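Side-chain contacts in leucyl-tRNA synthetase subunit alpha (Aquifex aeolicus, PDB 3O0A), which is part of the enzyme that attaches leucine to its tRNA and, through the CP1 hydrolytic domain present here, probably cleaves wrongly charged tRNA: residues A[11-16]-A[119-124]; A[67-72]-A[78-83]; A[127-132]-A[150-155]. All coordinates share one frame; numbering follows the deposited sequence.

Contact 1 (A[11-16]-A[119-124]); sequences YVEIEE and GEKIPV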
loop_
_atom_site.group_PDB
_atom_site.type_symbol
_atom_site.label_atom_id
_atom_site.label_comp_id
_atom_site.label_asym_id
_atom_site.label_seq_id
_atom_site.Cartn_x
_atom_site.Cartn_y
_atom_site.Cartn_z
ATOM N N TYR A 11 -3.721 7.042 4.016
ATOM C CA TYR A 11 -3.915 8.402 3.518
ATOM C C TYR A 11 -2.611 9.142 3.354
ATOM O O TYR A 11 -1.683 8.974 4.137
ATOM C CB TYR A 11 -4.869 9.197 4.432
ATOM C CG TYR A 11 -4.500 9.186 5.901
ATOM C CD1 TYR A 11 -4.992 8.191 6.755
ATOM C CD2 TYR A 11 -3.656 10.163 6.444
ATOM C CE1 TYR A 11 -4.667 8.164 8.114
ATOM C CE2 TYR A 11 -3.309 10.145 7.825
ATOM C CZ TYR A 11 -3.821 9.139 8.642
ATOM O OH TYR A 11 -3.505 9.093 9.989
ATOM N N VAL A 12 -2.556 9.974 2.326
ATOM C CA VAL A 12 -1.439 10.890 2.159
ATOM C C VAL A 12 -1.806 12.188 2.859
ATOM O O VAL A 12 -2.799 12.838 2.502
ATOM C CB VAL A 12 -1.131 11.140 0.668
ATOM C CG1 VAL A 12 -0.029 12.160 0.518
ATOM C CG2 VAL A 12 -0.757 9.834 -0.033
ATOM N N GLU A 13 -1.019 12.539 3.876
ATOM C CA GLU A 13 -1.185 13.819 4.560
ATOM C C GLU A 13 -0.650 14.947 3.691
ATOM O O GLU A 13 0.453 14.847 3.142
ATOM C CB GLU A 13 -0.436 13.815 5.884
ATOM C CG GLU A 13 -0.968 12.808 6.884
ATOM C CD GLU A 13 -0.111 12.760 8.127
ATOM O OE1 GLU A 13 0.383 13.833 8.535
ATOM O OE2 GLU A 13 0.115 11.655 8.664
ATOM N N ILE A 14 -1.442 16.007 3.566
ATOM C CA ILE A 14 -1.043 17.188 2.794
ATOM C C ILE A 14 -1.200 18.429 3.668
ATOM O O ILE A 14 -2.319 18.910 3.880
ATOM C CB ILE A 14 -1.883 17.330 1.494
ATOM C CG1 ILE A 14 -1.725 16.106 0.570
ATOM C CG2 ILE A 14 -1.545 18.634 0.760
ATOM C CD1 ILE A 14 -0.338 15.935 -0.008
ATOM N N GLU A 15 -0.063 18.922 4.153
ATOM C CA GLU A 15 0.024 20.015 5.132
ATOM C C GLU A 15 -0.385 21.372 4.550
ATOM O O GLU A 15 -0.944 22.225 5.255
ATOM C CB GLU A 15 1.456 20.068 5.686
ATOM C CG GLU A 15 1.780 21.232 6.616
ATOM C CD GLU A 15 1.085 21.127 7.966
ATOM O OE1 GLU A 15 0.983 20.000 8.509
ATOM O OE2 GLU A 15 0.647 22.175 8.485
ATOM N N GLU A 16 -0.103 21.561 3.266
ATOM C CA GLU A 16 -0.395 22.822 2.591
ATOM C C GLU A 16 -1.256 22.563 1.344
ATOM O O GLU A 16 -0.753 22.610 0.229
ATOM C CB GLU A 16 0.910 23.525 2.209
ATOM C CG GLU A 16 1.755 24.001 3.394
ATOM C CD GLU A 16 2.875 24.944 2.975
ATOM O OE1 GLU A 16 3.723 24.536 2.145
ATOM O OE2 GLU A 16 2.894 26.098 3.465
ATOM N N GLY A 119 1.153 4.993 12.168
ATOM C CA GLY A 119 1.532 6.359 11.811
ATOM C C GLY A 119 2.801 6.504 10.979
ATOM O O GLY A 119 3.259 7.625 10.722
ATOM N N GLU A 120 3.370 5.382 10.554
ATOM C CA GLU A 120 4.572 5.395 9.721
ATOM C C GLU A 120 4.225 5.875 8.328
ATOM O O GLU A 120 3.130 5.611 7.833
ATOM C CB GLU A 120 5.224 4.018 9.665
ATOM C CG GLU A 120 5.831 3.616 10.996
ATOM C CD GLU A 120 6.405 2.220 11.014
ATOM O OE1 GLU A 120 6.393 1.518 9.976
ATOM O OE2 GLU A 120 6.881 1.830 12.101
ATOM N N LYS A 121 5.149 6.625 7.734
ATOM C CA LYS A 121 4.992 7.105 6.365
ATOM C C LYS A 121 5.720 6.176 5.397
ATOM O O LYS A 121 6.932 5.933 5.522
ATOM C CB LYS A 121 5.480 8.549 6.261
ATOM C CG LYS A 121 4.597 9.514 7.048
ATOM C CD LYS A 121 5.182 10.909 7.088
ATOM C CE LYS A 121 4.452 11.785 8.114
ATOM N NZ LYS A 121 3.043 11.984 7.713
ATOM N N ILE A 122 4.963 5.626 4.453
ATOM C CA ILE A 122 5.460 4.588 3.556
ATOM C C ILE A 122 5.232 5.002 2.091
ATOM O O ILE A 122 4.204 5.601 1.779
ATOM C CB ILE A 122 4.848 3.189 3.884
ATOM C CG1 ILE A 122 3.321 3.195 3.785
ATOM C CG2 ILE A 122 5.284 2.715 5.290
ATOM C CD1 ILE A 122 2.711 1.796 3.888
ATOM N N PRO A 123 6.206 4.718 1.198
ATOM C CA PRO A 123 6.129 5.230 -0.174
ATOM C C PRO A 123 5.024 4.592 -1.014
ATOM O O PRO A 123 4.738 3.397 -0.876
ATOM C CB PRO A 123 7.511 4.895 -0.750
ATOM C CG PRO A 123 7.948 3.702 0.025
ATOM C CD PRO A 123 7.429 3.917 1.410
ATOM N N VAL A 124 4.401 5.405 -1.868
ATOM C CA VAL A 124 3.363 4.936 -2.770
ATOM C C VAL A 124 3.928 4.758 -4.174
ATOM O O VAL A 124 4.485 5.696 -4.744
ATOM C CB VAL A 124 2.158 5.887 -2.801
ATOM C CG1 VAL A 124 1.007 5.263 -3.613
ATOM C CG2 VAL A 124 1.694 6.195 -1.383
#

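Contact 2 (A[67-72]-A[78-83]); sequences VLACIG and ACYSDV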
loop_
_atom_site.group_PDB
_atom_site.type_symbol
_atom_site.label_atom_id
_atom_site.label_comp_id
_atom_site.label_asym_id
_atom_site.label_seq_id
_atom_site.Cartn_x
_atom_site.Cartn_y
_atom_site.Cartn_z
ATOM N N VAL A 67 -3.007 11.798 -10.011
ATOM C CA VAL A 67 -3.175 12.742 -8.917
ATOM C C VAL A 67 -1.941 12.723 -8.008
ATOM O O VAL A 67 -1.334 13.769 -7.740
ATOM C CB VAL A 67 -4.456 12.434 -8.091
ATOM C CG1 VAL A 67 -4.547 13.376 -6.892
ATOM C CG2 VAL A 67 -5.699 12.562 -8.972
ATOM N N LEU A 68 -1.577 11.531 -7.534
ATOM C CA LEU A 68 -0.439 11.397 -6.617
ATOM C C LEU A 68 0.901 11.687 -7.268
ATOM O O LEU A 68 1.792 12.257 -6.625
ATOM C CB LEU A 68 -0.447 10.019 -5.951
ATOM C CG LEU A 68 -1.672 9.745 -5.086
ATOM C CD1 LEU A 68 -1.553 8.301 -4.580
ATOM C CD2 LEU A 68 -1.811 10.762 -3.931
ATOM N N ALA A 69 1.049 11.326 -8.541
ATOM C CA ALA A 69 2.277 11.673 -9.281
ATOM C C ALA A 69 2.436 13.200 -9.443
ATOM O O ALA A 69 3.554 13.745 -9.366
ATOM C CB ALA A 69 2.304 10.961 -10.642
ATOM N N CYS A 70 1.310 13.889 -9.630
ATOM C CA CYS A 70 1.323 15.351 -9.732
ATOM C C CYS A 70 1.838 15.928 -8.421
ATOM O O CYS A 70 2.695 16.818 -8.411
ATOM C CB CYS A 70 -0.090 15.872 -10.025
ATOM S SG CYS A 70 -0.229 17.676 -10.149
ATOM N N ILE A 71 1.323 15.396 -7.317
ATOM C CA ILE A 71 1.773 15.807 -5.985
ATOM C C ILE A 71 3.250 15.465 -5.750
ATOM O O ILE A 71 4.002 16.301 -5.270
ATOM C CB ILE A 71 0.858 15.240 -4.884
ATOM C CG1 ILE A 71 -0.546 15.866 -5.029
ATOM C CG2 ILE A 71 1.465 15.500 -3.500
ATOM C CD1 ILE A 71 -1.639 15.207 -4.162
ATOM N N GLY A 72 3.664 14.262 -6.144
ATOM C CA GLY A 72 5.051 13.816 -5.963
ATOM C C GLY A 72 6.020 14.637 -6.789
ATOM O O GLY A 72 7.145 14.919 -6.352
ATOM N N ALA A 78 9.103 12.795 -7.390
ATOM C CA ALA A 78 8.728 11.900 -8.489
ATOM C C ALA A 78 9.067 12.489 -9.842
ATOM O O ALA A 78 9.083 13.709 -10.020
ATOM C CB ALA A 78 7.233 11.562 -8.444
ATOM N N CYS A 79 9.333 11.596 -10.792
ATOM C CA CYS A 79 9.475 11.963 -12.189
ATOM C C CYS A 79 8.143 11.698 -12.886
ATOM O O CYS A 79 7.785 10.537 -13.112
ATOM C CB CYS A 79 10.572 11.118 -12.835
ATOM S SG CYS A 79 10.698 11.455 -14.582
ATOM N N TYR A 80 7.398 12.761 -13.206
ATOM C CA TYR A 80 6.079 12.581 -13.796
ATOM C C TYR A 80 6.096 11.808 -15.128
ATOM O O TYR A 80 5.278 10.903 -15.346
ATOM C CB TYR A 80 5.346 13.917 -13.969
ATOM C CG TYR A 80 3.861 13.716 -14.181
ATOM C CD1 TYR A 80 3.349 13.480 -15.459
ATOM C CD2 TYR A 80 2.964 13.737 -13.099
ATOM C CE1 TYR A 80 1.984 13.260 -15.665
ATOM C CE2 TYR A 80 1.593 13.536 -13.305
ATOM C CZ TYR A 80 1.120 13.295 -14.585
ATOM O OH TYR A 80 -0.228 13.097 -14.793
ATOM N N SER A 81 7.040 12.134 -16.004
ATOM C CA SER A 81 7.135 11.431 -17.283
ATOM C C SER A 81 7.388 9.937 -17.084
ATOM O O SER A 81 6.904 9.116 -17.874
ATOM C CB SER A 81 8.216 12.040 -18.181
ATOM O OG SER A 81 9.410 12.257 -17.457
ATOM N N ASP A 82 8.150 9.591 -16.050
ATOM C CA ASP A 82 8.436 8.175 -15.752
ATOM C C ASP A 82 7.126 7.478 -15.420
ATOM O O ASP A 82 6.874 6.334 -15.837
ATOM C CB ASP A 82 9.388 8.038 -14.560
ATOM C CG ASP A 82 10.847 8.140 -14.938
ATOM O OD1 ASP A 82 11.186 8.296 -16.136
ATOM O OD2 ASP A 82 11.677 8.082 -14.001
ATOM N N VAL A 83 6.285 8.168 -14.653
ATOM C CA VAL A 83 5.017 7.590 -14.236
ATOM C C VAL A 83 4.102 7.439 -15.453
ATOM O O VAL A 83 3.523 6.378 -15.675
ATOM C CB VAL A 83 4.354 8.421 -13.119
ATOM C CG1 VAL A 83 2.975 7.831 -12.743
ATOM C CG2 VAL A 83 5.246 8.439 -11.888
#

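Contact 3 (A[127-132]-A[150-155]); sequences ANYVLY and WEFAKK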
loop_
_atom_site.group_PDB
_atom_site.type_symbol
_atom_site.label_atom_id
_atom_site.label_comp_id
_atom_site.label_asym_id
_atom_site.label_seq_id
_atom_site.Cartn_x
_atom_site.Cartn_y
_atom_site.Cartn_z
ATOM N N ALA A 127 2.489 -0.441 -9.864
ATOM C CA ALA A 127 3.182 -1.648 -10.369
ATOM C C ALA A 127 2.323 -2.542 -11.252
ATOM O O ALA A 127 1.099 -2.537 -11.137
ATOM C CB ALA A 127 3.784 -2.449 -9.215
ATOM N N ASN A 128 2.972 -3.293 -12.150
ATOM C CA ASN A 128 2.256 -4.140 -13.113
ATOM C C ASN A 128 1.502 -5.305 -12.481
ATOM O O ASN A 128 0.433 -5.700 -12.967
ATOM C CB ASN A 128 3.177 -4.638 -14.237
ATOM C CG ASN A 128 4.320 -5.511 -13.736
ATOM O OD1 ASN A 128 4.606 -5.572 -12.537
ATOM N ND2 ASN A 128 4.988 -6.189 -14.672
ATOM N N TYR A 129 2.034 -5.832 -11.379
ATOM C CA TYR A 129 1.477 -7.051 -10.774
ATOM C C TYR A 129 0.175 -6.833 -9.985
ATOM O O TYR A 129 -0.497 -7.796 -9.596
ATOM C CB TYR A 129 2.547 -7.774 -9.933
ATOM C CG TYR A 129 2.845 -7.168 -8.568
ATOM C CD1 TYR A 129 3.730 -6.088 -8.427
ATOM C CD2 TYR A 129 2.276 -7.701 -7.412
ATOM C CE1 TYR A 129 4.012 -5.533 -7.165
ATOM C CE2 TYR A 129 2.550 -7.150 -6.144
ATOM C CZ TYR A 129 3.421 -6.085 -6.025
ATOM O OH TYR A 129 3.695 -5.561 -4.777
ATOM N N VAL A 130 -0.174 -5.569 -9.763
ATOM C CA VAL A 130 -1.367 -5.218 -9.037
ATOM C C VAL A 130 -2.451 -4.890 -10.055
ATOM O O VAL A 130 -2.305 -3.968 -10.854
ATOM C CB VAL A 130 -1.091 -4.039 -8.056
ATOM C CG1 VAL A 130 -2.383 -3.535 -7.429
ATOM C CG2 VAL A 130 -0.123 -4.501 -6.977
ATOM N N LEU A 131 -3.518 -5.684 -10.037
ATOM C CA LEU A 131 -4.596 -5.511 -11.004
ATOM C C LEU A 131 -5.659 -4.589 -10.433
ATOM O O LEU A 131 -6.034 -4.717 -9.270
ATOM C CB LEU A 131 -5.198 -6.866 -11.397
ATOM C CG LEU A 131 -4.234 -7.841 -12.095
ATOM C CD1 LEU A 131 -4.922 -9.181 -12.416
ATOM C CD2 LEU A 131 -3.628 -7.227 -13.360
ATOM N N TYR A 132 -6.160 -3.677 -11.264
ATOM C CA TYR A 132 -7.194 -2.746 -10.823
ATOM C C TYR A 132 -8.441 -3.471 -10.299
ATOM O O TYR A 132 -9.129 -2.975 -9.409
ATOM C CB TYR A 132 -7.548 -1.749 -11.936
ATOM C CG TYR A 132 -8.484 -0.651 -11.473
ATOM C CD1 TYR A 132 -8.113 0.218 -10.445
ATOM C CD2 TYR A 132 -9.738 -0.492 -12.046
ATOM C CE1 TYR A 132 -8.969 1.223 -10.008
ATOM C CE2 TYR A 132 -10.607 0.516 -11.613
ATOM C CZ TYR A 132 -10.209 1.366 -10.598
ATOM O OH TYR A 132 -11.066 2.357 -10.168
ATOM N N TRP A 150 7.278 -9.349 -1.693
ATOM C CA TRP A 150 8.667 -9.626 -1.368
ATOM C C TRP A 150 9.545 -9.447 -2.609
ATOM O O TRP A 150 10.585 -8.795 -2.556
ATOM C CB TRP A 150 8.807 -11.053 -0.845
ATOM C CG TRP A 150 10.175 -11.365 -0.377
ATOM C CD1 TRP A 150 10.655 -11.250 0.895
ATOM C CD2 TRP A 150 11.260 -11.864 -1.173
ATOM N NE1 TRP A 150 11.972 -11.642 0.942
ATOM C CE2 TRP A 150 12.370 -12.016 -0.314
ATOM C CE3 TRP A 150 11.402 -12.185 -2.528
ATOM C CZ2 TRP A 150 13.613 -12.494 -0.765
ATOM C CZ3 TRP A 150 12.643 -12.659 -2.981
ATOM C CH2 TRP A 150 13.727 -12.803 -2.097
ATOM N N GLU A 151 9.093 -10.019 -3.719
ATOM C CA GLU A 151 9.830 -9.963 -4.989
ATOM C C GLU A 151 9.932 -8.536 -5.528
ATOM O O GLU A 151 10.979 -8.133 -6.050
ATOM C CB GLU A 151 9.171 -10.888 -6.011
ATOM C CG GLU A 151 9.333 -12.367 -5.673
ATOM C CD GLU A 151 8.319 -13.265 -6.372
ATOM O OE1 GLU A 151 7.343 -12.757 -6.972
ATOM O OE2 GLU A 151 8.497 -14.495 -6.303
ATOM N N PHE A 152 8.851 -7.774 -5.396
ATOM C CA PHE A 152 8.876 -6.365 -5.761
ATOM C C PHE A 152 9.861 -5.591 -4.889
ATOM O O PHE A 152 10.638 -4.784 -5.401
ATOM C CB PHE A 152 7.484 -5.738 -5.678
ATOM C CG PHE A 152 7.398 -4.381 -6.337
ATOM C CD1 PHE A 152 7.180 -4.276 -7.711
ATOM C CD2 PHE A 152 7.547 -3.214 -5.586
ATOM C CE1 PHE A 152 7.106 -3.021 -8.327
ATOM C CE2 PHE A 152 7.473 -1.956 -6.196
ATOM C CZ PHE A 152 7.250 -1.866 -7.564
ATOM N N ALA A 153 9.832 -5.844 -3.580
ATOM C CA ALA A 153 10.725 -5.160 -2.640
ATOM C C ALA A 153 12.194 -5.485 -2.914
ATOM O O ALA A 153 13.055 -4.617 -2.785
ATOM C CB ALA A 153 10.356 -5.495 -1.187
ATOM N N LYS A 154 12.460 -6.734 -3.289
ATOM C CA LYS A 154 13.810 -7.175 -3.641
ATOM C C LYS A 154 14.341 -6.393 -4.845
ATOM O O LYS A 154 15.481 -5.906 -4.832
ATOM C CB LYS A 154 13.818 -8.678 -3.935
ATOM C CG LYS A 154 15.203 -9.247 -4.174
ATOM C CD LYS A 154 15.150 -10.685 -4.679
ATOM C CE LYS A 154 16.546 -11.249 -4.864
ATOM N NZ LYS A 154 17.238 -11.440 -3.559
ATOM N N LYS A 155 13.508 -6.282 -5.878
ATOM C CA LYS A 155 13.876 -5.588 -7.114
ATOM C C LYS A 155 14.113 -4.097 -6.880
ATOM O O LYS A 155 15.080 -3.530 -7.395
ATOM C CB LYS A 155 12.806 -5.808 -8.194
ATOM C CG LYS A 155 12.949 -4.961 -9.479
ATOM C CD LYS A 155 14.246 -5.186 -10.219
ATOM C CE LYS A 155 14.424 -4.132 -11.308
ATOM N NZ LYS A 155 15.716 -4.282 -12.043
#

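Contact 1 (A[11-16]-A[119-124])
At the surface of the CP1 hydrolytic domain, E13 and K121 join the ends of two strands by a salt bridge: E13 is the last residue of strand 6-13 and K121 the first of strand 121-127. K121 NZ lies 3.1 Å from E13 OE2, and the hydrogen bond within this pair is weak. E13 OE1 is scarcely farther from the same NZ, at 3.3 Å, because the ammonium stands over the face of the carboxylate and not in its plane. The two side chains cross at about a right angle. K121 runs extended from CB to CE and then turns at its last torsion (chi4 -64°), which swings NZ onto the glutamate. E13 stretches straight beyond CG (chi2 175°), its CG passing the edge of the Y11 ring in the ring plane; Y11 in turn makes a cation-pi contact with R37. Between the two strands runs the end of strand 106-114, hydrogen-bonded through its backbone to Y11 on one side, at T114, and to I122 on the other, at A113. The T114 hydroxyl OG1 also bonds E13 OE2 and makes a weak bond to K121 NZ, so three polar groups meet at this strand end. E13 OE2 is thus held by two partners, and the lysine charge would probably stabilise the carboxylate as an anion. On the buried side V12 and V124 approach more loosely, V12 CG2 lying 4.6 Å from V124 CG2, and both valines rest on L68 of helix 64-74.

Contact 2 (A[67-72]-A[78-83])
A69 and Y80 bring their CA atoms to 6.0 Å of each other, and G72 and A78 theirs to 4.9 Å, where helix 64-74 and helix 80-91 pack as consecutive helices joined by a short connection. One backbone bond spans this turn region: A78 N donates to G72 O at 3.1 Å, with an N-H...O angle of 140°. The donor sits well above the carbonyl plane of G72, 72° out of it, so the bond is bent at both ends. A78 CB packs against the same peptide, 3.7 Å from G72 C, where a beta carbon on G72 would come tight against the A78 methyl. A69 is the centre of the apolar contact, with Y80 and V83 of the second helix both reaching its methyl. Y80 has CG opposite the backbone N (chi1 -163°), which carries the ring back to the first helix, and A69 CB lies 3.8 Å from Y80 CD2. The ring meets the helix backbone by its edge, near its own plane, and Y80 CE2 comes within 3.7 Å of C70 N. V83, one turn further on, lays CG1 3.8 Å from A69 CB and also touches V65 of the first helix and L109 of strand 106-114. C70 points its sulfur out of this interface to a disulfide with C23, tying helix 64-74 to the loop that precedes helix 26-35. C79 is the N-cap of the second helix: its SG accepts a weak bond from D82 N, 3.5 Å away.

Contact 3 (A[127-132]-A[150-155])
Y129 OH, the polar end of the ring that meets F152, is hydrogen-bonded to D149 OD1, so helix 147-156 holds the tyrosine at its hydroxyl as well as along its ring. The contact docks this helix on the type I beta turn A127-V130, which leads out of strand 121-127 of the mixed sheet in the CP1 editing domain. F152 is the helix residue that fills the interface. Its CG lies opposite the backbone N (chi1 -167°), directing the ring at the turn, and its side chain crosses that of Y129 at about a right angle. The nearest ring atoms are Y129 CE1 and F152 CD1, 3.5 Å apart. With centroids 5.5 Å apart and planes inclined at 41°, the rings are neither stacked nor T-shaped. Y129 CG sits between its backbone N and carbonyl carbon (chi1 77°), a position that lets V130 CG2 cover one face of the ring from 3.8 Å above its plane; K104 adds a cation-pi contact to the same ring. A127 lies at the start of the turn and points its methyl at the far end of the phenylalanine, A127 CB being 3.5 Å from F152 CE1. Cutting F152 back to an alanine here would probably open a gap between the A127 methyl and the helix and leave the CE1 side of the Y129 ring without its packing partner. The turn is also held by N128, whose OD1 accepts from E105 N and whose carbonyl O accepts from R98 NE. At the base of the phenylalanine, F152 CB lies 3.9 Å from Y129 OH.

From the N terminus, strand 6-13 supplies the first half of contact 1, which stays open for 102 residues until 119-124 closes it. Contact 2 is nested inside that loop and spans only five residues between its segments. The two touch: V12, I14 and V124 of contact 1 pack on L68 and I71, so the buried side of contact 1 packs on helix 64-74, the first helix of contact 2. Contact 3 follows in series, starting at the far end of strand 121-127 and closing over 17 residues that include strand 138-141. That shared strand links contacts 1 and 3 on opposite sides of the chain's centre. Contact 3 does not touch contact 2; their nearest atoms are about 9 Å apart.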